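Local coordinates for tRNA (adenine(58)-N(1))-methyltransferase catalytic subunit TRM61 C-terminal domain-containing protein (Thermoplasma acidophilum, PDB 1YB2) that is a putative S-adenosyl-L-methionine-dependent methyltransferase, probably acting on an adenine of tRNA, although its substrate remains unproven, at residues L29-E34 and K71-S76; S169-F174 and V194-S199; P188-H193 and E218-S223; G228-E233 and F264-S269. One frame throughout, in Å; residues are numbered along the deposited sequence.

Interaction 1: residues L29-E34 and K71-S76; sequences LVSEDE and KSFIVS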
loop_
_atom_site.group_PDB
_atom_site.type_symbol
_atom_site.label_atom_id
_atom_site.label_comp_id
_atom_site.label_asym_id
_atom_site.label_seq_id
_atom_site.Cartn_x
_atom_site.Cartn_y
_atom_site.Cartn_z
ATOM N N LEU A 29 -2.127 -3.875 21.726
ATOM C CA LEU A 29 -2.238 -2.630 22.484
ATOM C C LEU A 29 -1.400 -1.552 21.782
ATOM O O LEU A 29 -0.179 -1.694 21.646
ATOM C CB LEU A 29 -1.768 -2.833 23.916
ATOM C CG LEU A 29 -2.540 -3.868 24.740
ATOM C CD1 LEU A 29 -1.927 -4.009 26.100
ATOM C CD2 LEU A 29 -4.015 -3.495 24.865
ATOM N N VAL A 30 -2.053 -0.498 21.312
ATOM C CA VAL A 30 -1.360 0.527 20.531
ATOM C C VAL A 30 -1.264 1.838 21.296
ATOM O O VAL A 30 -2.001 2.058 22.260
ATOM C CB VAL A 30 -2.034 0.775 19.145
ATOM C CG1 VAL A 30 -2.193 -0.517 18.385
ATOM C CG2 VAL A 30 -3.400 1.474 19.280
ATOM N N SER A 31 -0.356 2.713 20.857
ATOM C CA SER A 31 -0.223 4.043 21.431
ATOM C C SER A 31 0.652 4.903 20.529
ATOM O O SER A 31 1.117 4.438 19.485
ATOM C CB SER A 31 0.357 3.982 22.849
ATOM O OG SER A 31 1.764 3.827 22.808
ATOM N N GLU A 32 0.861 6.152 20.937
ATOM C CA GLU A 32 1.745 7.069 20.222
ATOM C C GLU A 32 3.219 6.671 20.396
ATOM O O GLU A 32 4.080 7.207 19.704
ATOM C CB GLU A 32 1.503 8.543 20.622
ATOM C CG GLU A 32 1.858 9.510 19.476
ATOM C CD GLU A 32 1.737 11.020 19.779
ATOM O OE1 GLU A 32 0.651 11.487 20.242
ATOM O OE2 GLU A 32 2.728 11.753 19.476
ATOM N N ASP A 33 3.524 5.730 21.287
ATOM C CA ASP A 33 4.902 5.178 21.298
ATOM C C ASP A 33 5.068 3.659 21.450
ATOM O O ASP A 33 5.409 2.993 20.476
ATOM C CB ASP A 33 5.855 5.952 22.224
ATOM C CG ASP A 33 5.414 5.940 23.658
ATOM O OD1 ASP A 33 4.217 6.185 23.900
ATOM O OD2 ASP A 33 6.266 5.689 24.547
ATOM N N GLU A 34 4.831 3.110 22.642
ATOM C CA GLU A 34 4.982 1.654 22.844
ATOM C C GLU A 34 3.750 0.846 22.431
ATOM O O GLU A 34 2.608 1.314 22.528
ATOM C CB GLU A 34 5.354 1.328 24.291
ATOM C CG GLU A 34 6.718 1.854 24.710
ATOM C CD GLU A 34 7.864 0.967 24.244
ATOM O OE1 GLU A 34 7.832 -0.261 24.521
ATOM O OE2 GLU A 34 8.808 1.500 23.608
ATOM N N LYS A 71 0.189 5.243 31.856
ATOM C CA LYS A 71 0.341 5.263 30.399
ATOM C C LYS A 71 -0.848 4.638 29.664
ATOM O O LYS A 71 -1.252 3.516 29.976
ATOM C CB LYS A 71 1.644 4.589 29.976
ATOM C CG LYS A 71 1.954 4.815 28.516
ATOM C CD LYS A 71 3.239 4.134 28.096
ATOM C CE LYS A 71 3.474 4.351 26.602
ATOM N NZ LYS A 71 2.286 3.951 25.788
ATOM N N SER A 72 -1.370 5.373 28.682
ATOM C CA SER A 72 -2.517 4.962 27.882
ATOM C C SER A 72 -2.176 4.008 26.729
ATOM O O SER A 72 -1.287 4.276 25.916
ATOM C CB SER A 72 -3.206 6.187 27.285
ATOM O OG SER A 72 -3.785 6.998 28.291
ATOM N N PHE A 73 -2.928 2.915 26.647
ATOM C CA PHE A 73 -2.909 2.042 25.477
ATOM C C PHE A 73 -4.320 1.892 24.965
ATOM O O PHE A 73 -5.260 1.811 25.777
ATOM C CB PHE A 73 -2.382 0.661 25.867
ATOM C CG PHE A 73 -0.922 0.646 26.192
ATOM C CD1 PHE A 73 0.025 0.410 25.194
ATOM C CD2 PHE A 73 -0.486 0.878 27.498
ATOM C CE1 PHE A 73 1.395 0.405 25.492
ATOM C CE2 PHE A 73 0.889 0.872 27.815
ATOM C CZ PHE A 73 1.823 0.634 26.813
ATOM N N ILE A 74 -4.471 1.832 23.645
ATOM C CA ILE A 74 -5.779 1.558 23.032
ATOM C C ILE A 74 -5.803 0.098 22.546
ATOM O O ILE A 74 -4.853 -0.372 21.891
ATOM C CB ILE A 74 -6.112 2.541 21.871
ATOM C CG1 ILE A 74 -5.937 4.020 22.304
ATOM C CG2 ILE A 74 -7.523 2.300 21.312
ATOM C CD1 ILE A 74 -6.701 4.414 23.613
ATOM N N VAL A 75 -6.867 -0.621 22.901
ATOM C CA VAL A 75 -7.076 -1.980 22.402
ATOM C C VAL A 75 -7.441 -1.972 20.918
ATOM O O VAL A 75 -8.336 -1.249 20.469
ATOM C CB VAL A 75 -8.149 -2.749 23.237
ATOM C CG1 VAL A 75 -8.319 -4.173 22.713
ATOM C CG2 VAL A 75 -7.756 -2.792 24.698
ATOM N N SER A 76 -6.726 -2.781 20.151
ATOM C CA SER A 76 -7.015 -2.917 18.740
ATOM C C SER A 76 -7.025 -4.397 18.293
ATOM O O SER A 76 -6.337 -5.243 18.875
ATOM C CB SER A 76 -5.970 -2.154 17.946
ATOM O OG SER A 76 -6.218 -2.238 16.564
#
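V30 and I74 form the hydrogen-bonded pair that joins strands 28-30 and 71-76, antiparallel neighbours in the small N-terminal FKBP-like domain. Two nearly straight backbone bonds close the pair, V30 N to I74 O at 2.9 Å and I74 N to V30 O at 2.8 Å. Next to it, L29 and V75 make a non-hydrogen-bonded pair.

Apolar packing follows from this register. L29 and V75 lie side by side and point the same way, CD2 of L29 meeting CG2 of V75 at 3.8 Å, while CB of L29 rests 3.9 Å from CD1 of F73. L29 and V75 both pack on L66 of strand 65-68, F73 on V68. On the other face V30 CG2 lies 3.9 Å from I74 CB, and the two branched residues suit a buried surface that packs on I266 of the methyltransferase part.

Polar side chains hold the loop where strand 28-30 ends. With chi1 at 80°, S31 OG sits over its own backbone and turns into the loop, where it accepts from D33 N to make an ST turn and donates to E34 O. A third partner comes from across the contact. K71 runs extended as far as CE and then bends, bringing NZ 3.0 Å from S31 OG, 3.5 Å from D33 OD1 in a salt bridge, and 3.5 Å above the plane of the F73 ring, toward its rim.

Interaction 2: residues S169-F174 and V194-S199; sequences SDIADF and VQKIAS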
loop_
_atom_site.group_PDB
_atom_site.type_symbol
_atom_site.label_atom_id
_atom_site.label_comp_id
_atom_site.label_asym_id
_atom_site.label_seq_id
_atom_site.Cartn_x
_atom_site.Cartn_y
_atom_site.Cartn_z
ATOM N N SER A 169 -21.445 16.553 -1.036
ATOM C CA SER A 169 -21.709 17.420 0.095
ATOM C C SER A 169 -20.410 17.675 0.832
ATOM O O SER A 169 -19.412 16.969 0.615
ATOM C CB SER A 169 -22.725 16.776 1.054
ATOM O OG SER A 169 -22.184 15.620 1.669
ATOM N N ASP A 170 -20.421 18.696 1.685
ATOM C CA ASP A 170 -19.357 18.905 2.651
ATOM C C ASP A 170 -19.548 17.872 3.743
ATOM O O ASP A 170 -20.690 17.550 4.112
ATOM C CB ASP A 170 -19.440 20.313 3.255
ATOM C CG ASP A 170 -18.208 20.672 4.080
ATOM O OD1 ASP A 170 -17.367 21.447 3.556
ATOM O OD2 ASP A 170 -18.073 20.176 5.235
ATOM N N ILE A 171 -18.431 17.367 4.264
ATOM C CA ILE A 171 -18.450 16.394 5.353
ATOM C C ILE A 171 -19.261 16.878 6.569
ATOM O O ILE A 171 -19.909 16.073 7.244
ATOM C CB ILE A 171 -17.003 15.903 5.741
ATOM C CG1 ILE A 171 -17.052 14.765 6.765
ATOM C CG2 ILE A 171 -16.134 17.044 6.249
ATOM C CD1 ILE A 171 -17.678 13.481 6.229
ATOM N N ALA A 172 -19.249 18.185 6.822
ATOM C CA ALA A 172 -20.032 18.765 7.928
ATOM C C ALA A 172 -21.525 18.435 7.816
ATOM O O ALA A 172 -22.183 18.123 8.816
ATOM C CB ALA A 172 -19.830 20.280 7.990
ATOM N N ASP A 173 -22.037 18.495 6.588
ATOM C CA ASP A 173 -23.452 18.261 6.304
ATOM C C ASP A 173 -23.771 16.792 6.063
ATOM O O ASP A 173 -24.937 16.406 6.076
ATOM C CB ASP A 173 -23.885 19.086 5.095
ATOM C CG ASP A 173 -23.557 20.555 5.256
ATOM O OD1 ASP A 173 -23.816 21.102 6.355
ATOM O OD2 ASP A 173 -23.042 21.157 4.289
ATOM N N PHE A 174 -22.736 15.981 5.848
ATOM C CA PHE A 174 -22.926 14.586 5.489
ATOM C C PHE A 174 -23.572 13.813 6.620
ATOM O O PHE A 174 -23.123 13.864 7.751
ATOM C CB PHE A 174 -21.588 13.930 5.085
ATOM C CG PHE A 174 -21.697 12.461 4.785
ATOM C CD1 PHE A 174 -22.487 12.008 3.727
ATOM C CD2 PHE A 174 -21.011 11.529 5.561
ATOM C CE1 PHE A 174 -22.590 10.649 3.454
ATOM C CE2 PHE A 174 -21.105 10.172 5.294
ATOM C CZ PHE A 174 -21.891 9.728 4.237
ATOM N N VAL A 194 -13.196 16.613 12.879
ATOM C CA VAL A 194 -12.775 15.428 13.601
ATOM C C VAL A 194 -13.892 14.813 14.450
ATOM O O VAL A 194 -14.037 13.605 14.449
ATOM C CB VAL A 194 -11.432 15.623 14.378
ATOM C CG1 VAL A 194 -10.266 15.525 13.411
ATOM C CG2 VAL A 194 -11.398 16.963 15.123
ATOM N N GLN A 195 -14.711 15.624 15.117
ATOM C CA GLN A 195 -15.785 15.049 15.927
ATOM C C GLN A 195 -16.841 14.359 15.050
ATOM O O GLN A 195 -17.265 13.241 15.347
ATOM C CB GLN A 195 -16.403 16.084 16.863
ATOM C CG GLN A 195 -16.780 15.469 18.204
ATOM C CD GLN A 195 -16.310 16.277 19.404
ATOM O OE1 GLN A 195 -17.090 16.540 20.329
ATOM N NE2 GLN A 195 -15.036 16.677 19.399
ATOM N N LYS A 196 -17.226 15.026 13.962
ATOM C CA LYS A 196 -18.070 14.429 12.938
ATOM C C LYS A 196 -17.531 13.093 12.385
ATOM O O LYS A 196 -18.254 12.085 12.362
ATOM C CB LYS A 196 -18.288 15.419 11.793
ATOM C CG LYS A 196 -19.105 14.858 10.622
ATOM C CD LYS A 196 -20.488 14.447 11.086
ATOM C CE LYS A 196 -21.494 14.593 9.965
ATOM N NZ LYS A 196 -22.779 13.908 10.297
ATOM N N ILE A 197 -16.285 13.106 11.921
ATOM C CA ILE A 197 -15.615 11.905 11.384
ATOM C C ILE A 197 -15.555 10.808 12.445
ATOM O O ILE A 197 -15.917 9.645 12.179
ATOM C CB ILE A 197 -14.185 12.238 10.812
ATOM C CG1 ILE A 197 -14.293 13.095 9.529
ATOM C CG2 ILE A 197 -13.395 10.941 10.469
ATOM C CD1 ILE A 197 -12.940 13.706 9.077
ATOM N N ALA A 198 -15.120 11.173 13.657
ATOM C CA ALA A 198 -15.080 10.217 14.769
ATOM C C ALA A 198 -16.422 9.538 15.004
ATOM O O ALA A 198 -16.463 8.336 15.227
ATOM C CB ALA A 198 -14.598 10.888 16.056
ATOM N N SER A 199 -17.516 10.304 14.956
ATOM C CA SER A 199 -18.856 9.764 15.209
ATOM C C SER A 199 -19.285 8.667 14.226
ATOM O O SER A 199 -20.224 7.904 14.502
ATOM C CB SER A 199 -19.895 10.896 15.222
ATOM O OG SER A 199 -20.186 11.327 13.904
#
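The one polar link between these segments runs from K196 to F174. NZ of K196 donates to the backbone O of F174, but the modelled 2.6 Å between these two atoms is uncertain, because the same oxygen lies too close to the lysine chain. CG of K196 is anti to the backbone N (chi1 177°), and a bend at chi2 turns the rest of the chain across the helical turn 171-173. A lysine suits this place, since its long aliphatic part can cross the turn and bring the ammonium group near a backbone carbonyl.

Van der Waals contacts accompany it. CE of K196 passes 3.5 Å from I171 O, and CG1 of I171 meets CG1 of I197 at 4.2 Å, one buried isoleucine against another.

Hydrogen bonds within each segment shape the two partners. D170 OD2 accepts from A172 N at 2.8 Å through its anti lone pair, an Asx turn that starts the helical residues, and D173 N bonds back to D170 O. On the helix S199 OG donates to K196 O at 2.6 Å. D170 is predicted to bind S-adenosyl-L-methionine, so the turn may also set the direction of its carboxylate.

Segment 169-174 lies in the loop that follows strand 164-167 of the Rossmann-like sheet of class I methyltransferases. I171 packs on V117 of strand 113-117, F174 reaches L115 and V141, and helix 194-199 lays V194 and A198 on M229 of strand 229-242.

Interaction 3: residues P188-H193 and E218-S223; sequences PDPWNH and EKTVLS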
loop_
_atom_site.group_PDB
_atom_site.type_symbol
_atom_site.label_atom_id
_atom_site.label_comp_id
_atom_site.label_asym_id
_atom_site.label_seq_id
_atom_site.Cartn_x
_atom_site.Cartn_y
_atom_site.Cartn_z
ATOM N N PRO A 188 -9.035 20.031 3.014
ATOM C CA PRO A 188 -8.272 21.194 3.476
ATOM C C PRO A 188 -8.193 21.300 4.996
ATOM O O PRO A 188 -7.095 21.470 5.547
ATOM C CB PRO A 188 -9.076 22.384 2.936
ATOM C CG PRO A 188 -9.840 21.866 1.816
ATOM C CD PRO A 188 -10.134 20.433 2.114
ATOM N N ASP A 189 -9.336 21.196 5.673
ATOM C CA ASP A 189 -9.394 21.516 7.101
ATOM C C ASP A 189 -9.971 20.382 7.958
ATOM O O ASP A 189 -11.063 20.519 8.527
ATOM C CB ASP A 189 -10.174 22.822 7.315
ATOM C CG ASP A 189 -11.615 22.736 6.833
ATOM O OD1 ASP A 189 -11.916 21.892 5.952
ATOM O OD2 ASP A 189 -12.454 23.516 7.355
ATOM N N PRO A 190 -9.246 19.245 8.054
ATOM C CA PRO A 190 -9.825 18.143 8.843
ATOM C C PRO A 190 -10.037 18.458 10.333
ATOM O O PRO A 190 -10.947 17.888 10.944
ATOM C CB PRO A 190 -8.830 16.997 8.638
ATOM C CG PRO A 190 -7.545 17.651 8.245
ATOM C CD PRO A 190 -7.948 18.875 7.457
ATOM N N TRP A 191 -9.223 19.349 10.912
ATOM C CA TRP A 191 -9.397 19.755 12.321
ATOM C C TRP A 191 -10.815 20.255 12.626
ATOM O O TRP A 191 -11.268 20.188 13.763
ATOM C CB TRP A 191 -8.328 20.780 12.768
ATOM C CG TRP A 191 -8.189 21.938 11.810
ATOM C CD1 TRP A 191 -8.884 23.110 11.842
ATOM C CD2 TRP A 191 -7.349 21.999 10.646
ATOM N NE1 TRP A 191 -8.512 23.916 10.777
ATOM C CE2 TRP A 191 -7.577 23.255 10.028
ATOM C CE3 TRP A 191 -6.414 21.124 10.075
ATOM C CZ2 TRP A 191 -6.905 23.654 8.872
ATOM C CZ3 TRP A 191 -5.752 21.520 8.923
ATOM C CH2 TRP A 191 -6.002 22.777 8.331
ATOM N N ASN A 192 -11.530 20.729 11.614
ATOM C CA ASN A 192 -12.884 21.247 11.821
ATOM C C ASN A 192 -13.947 20.168 11.745
ATOM O O ASN A 192 -15.136 20.450 11.968
ATOM C CB ASN A 192 -13.202 22.351 10.807
ATOM C CG ASN A 192 -12.500 23.657 11.127
ATOM O OD1 ASN A 192 -12.362 24.040 12.291
ATOM N ND2 ASN A 192 -12.047 24.344 10.094
ATOM N N HIS A 193 -13.526 18.935 11.438
ATOM C CA HIS A 193 -14.466 17.828 11.201
ATOM C C HIS A 193 -14.123 16.535 11.927
ATOM O O HIS A 193 -14.706 15.490 11.650
ATOM C CB HIS A 193 -14.592 17.583 9.694
ATOM C CG HIS A 193 -14.875 18.836 8.925
ATOM N ND1 HIS A 193 -16.057 19.536 9.058
ATOM C CD2 HIS A 193 -14.120 19.535 8.047
ATOM C CE1 HIS A 193 -16.020 20.606 8.285
ATOM N NE2 HIS A 193 -14.857 20.627 7.662
ATOM N N GLU A 218 0.268 19.528 11.930
ATOM C CA GLU A 218 0.356 19.794 13.362
ATOM C C GLU A 218 -0.997 20.214 13.939
ATOM O O GLU A 218 -1.394 19.749 15.001
ATOM C CB GLU A 218 1.428 20.849 13.631
ATOM C CG GLU A 218 1.526 21.327 15.076
ATOM C CD GLU A 218 2.660 22.305 15.270
ATOM O OE1 GLU A 218 2.727 23.306 14.505
ATOM O OE2 GLU A 218 3.484 22.076 16.189
ATOM N N LYS A 219 -1.698 21.094 13.226
ATOM C CA LYS A 219 -3.050 21.502 13.617
ATOM C C LYS A 219 -4.019 20.301 13.666
ATOM O O LYS A 219 -4.882 20.208 14.537
ATOM C CB LYS A 219 -3.568 22.538 12.624
ATOM C CG LYS A 219 -4.730 23.354 13.139
ATOM C CD LYS A 219 -4.962 24.576 12.250
ATOM C CE LYS A 219 -6.137 25.421 12.755
ATOM N NZ LYS A 219 -6.080 25.680 14.240
ATOM N N THR A 220 -3.893 19.411 12.695
ATOM C CA THR A 220 -4.702 18.192 12.649
ATOM C C THR A 220 -4.443 17.321 13.883
ATOM O O THR A 220 -5.382 16.837 14.523
ATOM C CB THR A 220 -4.436 17.412 11.351
ATOM O OG1 THR A 220 -4.802 18.221 10.227
ATOM C CG2 THR A 220 -5.218 16.074 11.314
ATOM N N VAL A 221 -3.165 17.119 14.214
ATOM C CA VAL A 221 -2.799 16.262 15.341
ATOM C C VAL A 221 -3.312 16.852 16.656
ATOM O O VAL A 221 -3.862 16.139 17.495
ATOM C CB VAL A 221 -1.261 16.000 15.413
ATOM C CG1 VAL A 221 -0.893 15.313 16.736
ATOM C CG2 VAL A 221 -0.811 15.138 14.236
ATOM N N LEU A 222 -3.165 18.164 16.800
ATOM C CA LEU A 222 -3.623 18.878 17.992
ATOM C C LEU A 222 -5.124 18.761 18.178
ATOM O O LEU A 222 -5.594 18.741 19.300
ATOM C CB LEU A 222 -3.206 20.359 17.933
ATOM C CG LEU A 222 -1.866 20.770 18.560
ATOM C CD1 LEU A 222 -0.799 19.674 18.458
ATOM C CD2 LEU A 222 -1.353 22.056 17.929
ATOM N N SER A 223 -5.868 18.664 17.081
ATOM C CA SER A 223 -7.327 18.519 17.153
ATOM C C SER A 223 -7.835 17.114 17.553
ATOM O O SER A 223 -9.013 16.959 17.869
ATOM C CB SER A 223 -7.976 18.914 15.826
ATOM O OG SER A 223 -7.807 17.895 14.843
#
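W191 and T220 bring the two backbones to 5.0 Å between their CA atoms. W191 stands in the 3-10 segment 190-192, which leads to H193 at the N-cap position of helix 194-199, while T220 belongs to helix 214-223. The loop is braced within itself: H193 N bonds to P190 O, and the amide of N192 sends ND2 to D189 OD2 at 2.9 Å, almost straight (174°).

The indole of W191 is held between its own loop and the helix. K219 lays its chain over one face, with CD above the centre of the ring system and CE 3.7 Å from the centroid of the five-membered ring in a CH-pi contact. A bend at chi4 keeps NZ over the same ring, 4.7 Å from its centroid, as a cation-pi partner. A broad, flat indole and a long lysine chain suit each other at this surface position. D189 CA lies over the opposite face.

This loop follows strand 180-185 of the Rossmann-like methyltransferase fold, shortly after D186, a predicted S-adenosyl-L-methionine ligand. In class I methyltransferases the loop at this position commonly borders the active site, and a similar role is possible here.

At the indole edge, in the ring plane, T220 OG1 approaches CE3 of W191 to 3.3 Å, and it lies 3.4 Å from CG of P190. This hydroxyl is bonded to Q216 O in the preceding turn, so contact with these carbons leaves no buried polar group wanting. S223 likewise directs its OG to T220 O at 2.7 Å, while its CB packs 3.6 Å from CB of W191.

Interaction 4: residues G228-E233 and F264-S269; sequences GMHHLE and FAIKKS
F264 and E233 share one of the straightest bonds of this antiparallel pairing, F264 N to E233 O at 2.8 Å and 178°. The strands 229-242 and 258-267 are the two at the antiparallel edge of the Rossmann-like methyltransferase sheet. H230 and I266 form a hydrogen-bonded pair, with H230 N to I266 O at 2.7 Å and I266 N returning to H230 O. Beyond it the register slips by one residue: L232 N donates to F264 O at 2.9 Å and E233 N reaches the same oxygen weakly, so L232 and E233 both face F264, a classic beta bulge.

At the other end K268 N bonds to G228 O. G228 turns with positive phi (84°), and a side chain there would press on the carbonyl of the preceding residue, which is why glycine fits. A water bridges M229 O and K268 NZ. K267 NZ instead reaches A198 O of helix 194-199.

Packing divides between the faces. M229, built as selenomethionine, sets SE 4.1 Å from CB of the small A265, and M229 packs on A207 and F209 of strand 205-211. On the other face CB of H230 lies 3.7 Å from CG2 of I266. At the bulge L232 also leans toward I266, CD2 to CG2 at 3.8 Å, both residues packing on V30 of the N-terminal domain. E233 and F264 point the same way side by side, CG of the glutamate 4.0 Å from CD1 of the ring.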
loop_
_atom_site.group_PDB
_atom_site.type_symbol
_atom_site.label_atom_id
_atom_site.label_comp_id
_atom_site.label_asym_id
_atom_site.label_seq_id
_atom_site.Cartn_x
_atom_site.Cartn_y
_atom_site.Cartn_z
ATOM N N GLY A 228 -12.218 12.119 20.490
ATOM C CA GLY A 228 -12.355 10.687 20.776
ATOM C C GLY A 228 -11.499 9.789 19.888
ATOM O O GLY A 228 -11.740 8.594 19.774
HETATM N N MSE A 229 -10.499 10.389 19.253
HETATM C CA MSE A 229 -9.497 9.673 18.478
HETATM C C MSE A 229 -8.165 9.763 19.182
HETATM O O MSE A 229 -7.894 10.722 19.887
HETATM C CB MSE A 229 -9.389 10.250 17.062
HETATM C CG MSE A 229 -10.548 9.842 16.149
HETATM SE SE MSE A 229 -10.107 10.292 14.281
HETATM C CE MSE A 229 -11.268 11.813 14.062
ATOM N N HIS A 230 -7.344 8.737 19.013
ATOM C CA HIS A 230 -6.020 8.703 19.628
ATOM C C HIS A 230 -4.966 8.715 18.514
ATOM O O HIS A 230 -4.976 7.842 17.659
ATOM C CB HIS A 230 -5.895 7.448 20.490
ATOM C CG HIS A 230 -4.629 7.385 21.271
ATOM N ND1 HIS A 230 -4.498 7.965 22.516
ATOM C CD2 HIS A 230 -3.424 6.845 20.973
ATOM C CE1 HIS A 230 -3.267 7.771 22.955
ATOM N NE2 HIS A 230 -2.596 7.093 22.038
ATOM N N HIS A 231 -4.089 9.723 18.520
ATOM C CA HIS A 231 -2.984 9.843 17.555
ATOM C C HIS A 231 -2.012 8.669 17.677
ATOM O O HIS A 231 -1.568 8.340 18.782
ATOM C CB HIS A 231 -2.258 11.180 17.759
ATOM C CG HIS A 231 -1.077 11.398 16.859
ATOM N ND1 HIS A 231 -1.140 11.273 15.486
ATOM C CD2 HIS A 231 0.183 11.818 17.138
ATOM C CE1 HIS A 231 0.038 11.570 14.963
ATOM N NE2 HIS A 231 0.859 11.898 15.945
ATOM N N LEU A 232 -1.710 8.039 16.545
ATOM C CA LEU A 232 -0.792 6.903 16.495
ATOM C C LEU A 232 0.552 7.422 16.031
ATOM O O LEU A 232 1.539 7.311 16.741
ATOM C CB LEU A 232 -1.304 5.814 15.539
ATOM C CG LEU A 232 -2.576 5.049 15.956
ATOM C CD1 LEU A 232 -3.018 4.062 14.867
ATOM C CD2 LEU A 232 -2.367 4.319 17.260
ATOM N N GLU A 233 0.572 8.003 14.835
ATOM C CA GLU A 233 1.778 8.585 14.300
ATOM C C GLU A 233 1.478 9.434 13.087
ATOM O O GLU A 233 0.432 9.270 12.427
ATOM C CB GLU A 233 2.811 7.504 13.960
ATOM C CG GLU A 233 2.563 6.697 12.725
ATOM C CD GLU A 233 3.793 5.881 12.320
ATOM O OE1 GLU A 233 4.881 6.064 12.923
ATOM O OE2 GLU A 233 3.669 5.062 11.382
ATOM N N PHE A 264 -2.075 9.109 11.160
ATOM C CA PHE A 264 -2.936 7.978 11.513
ATOM C C PHE A 264 -3.468 8.140 12.932
ATOM O O PHE A 264 -2.719 8.496 13.840
ATOM C CB PHE A 264 -2.158 6.658 11.443
ATOM C CG PHE A 264 -1.582 6.363 10.094
ATOM C CD1 PHE A 264 -0.244 6.655 9.813
ATOM C CD2 PHE A 264 -2.383 5.811 9.088
ATOM C CE1 PHE A 264 0.306 6.386 8.546
ATOM C CE2 PHE A 264 -1.845 5.533 7.810
ATOM C CZ PHE A 264 -0.504 5.817 7.545
ATOM N N ALA A 265 -4.748 7.840 13.121
ATOM C CA ALA A 265 -5.395 7.937 14.430
ATOM C C ALA A 265 -6.362 6.765 14.604
ATOM O O ALA A 265 -6.959 6.286 13.623
ATOM C CB ALA A 265 -6.134 9.277 14.554
ATOM N N ILE A 266 -6.497 6.290 15.836
ATOM C CA ILE A 266 -7.472 5.231 16.159
ATOM C C ILE A 266 -8.677 5.771 16.946
ATOM O O ILE A 266 -8.507 6.532 17.891
ATOM C CB ILE A 266 -6.774 4.030 16.901
ATOM C CG1 ILE A 266 -7.722 2.845 17.128
ATOM C CG2 ILE A 266 -6.050 4.494 18.209
ATOM C CD1 ILE A 266 -6.980 1.558 17.516
ATOM N N LYS A 267 -9.893 5.384 16.534
ATOM C CA LYS A 267 -11.126 5.715 17.265
ATOM C C LYS A 267 -11.212 4.971 18.606
ATOM O O LYS A 267 -11.142 3.731 18.662
ATOM C CB LYS A 267 -12.366 5.376 16.407
ATOM C CG LYS A 267 -13.730 5.584 17.116
ATOM C CD LYS A 267 -14.067 7.068 17.273
ATOM C CE LYS A 267 -15.308 7.273 18.175
ATOM N NZ LYS A 267 -16.542 6.678 17.544
ATOM N N LYS A 268 -11.409 5.729 19.683
ATOM C CA LYS A 268 -11.612 5.131 21.004
ATOM C C LYS A 268 -13.070 4.773 21.209
ATOM O O LYS A 268 -13.945 5.464 20.699
ATOM C CB LYS A 268 -11.124 6.082 22.090
ATOM C CG LYS A 268 -9.635 6.374 21.959
ATOM C CD LYS A 268 -9.117 7.319 23.058
ATOM C CE LYS A 268 -9.755 8.679 22.944
ATOM N NZ LYS A 268 -9.161 9.619 23.930
ATOM N N SER A 269 -13.337 3.702 21.961
ATOM C CA SER A 269 -14.710 3.352 22.305
ATOM C C SER A 269 -15.329 4.312 23.328
ATOM O O SER A 269 -16.551 4.395 23.445
ATOM C CB SER A 269 -14.775 1.914 22.857
ATOM O OG SER A 269 -14.080 1.826 24.096
HETATM O O HOH W 1 -6.510 10.882 22.712
#

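In the fold
From the N terminus, interaction 1 closes first, closing the loop 29-76 within the N-terminal sheet, which strand 272-274 later completes. The remaining contacts lie in the methyltransferase part. Interaction 2 opens at 169-174, but 188-193 opens interaction 3 before 194-199 closes interaction 2, so the two cross; H193 lies against I171 where they meet. Both bring the loops after strands 164-167 and 180-185 to helices, 194-199 and 214-223 respectively. Interaction 4 follows in series as the pairing of strands 229-242 and 258-267. It touches the other three: V30 and E32 pack on L232 and H231, K267 reaches A198, and V221 meets H231. It thereby joins the N-terminal domain to the Rossmann-like one.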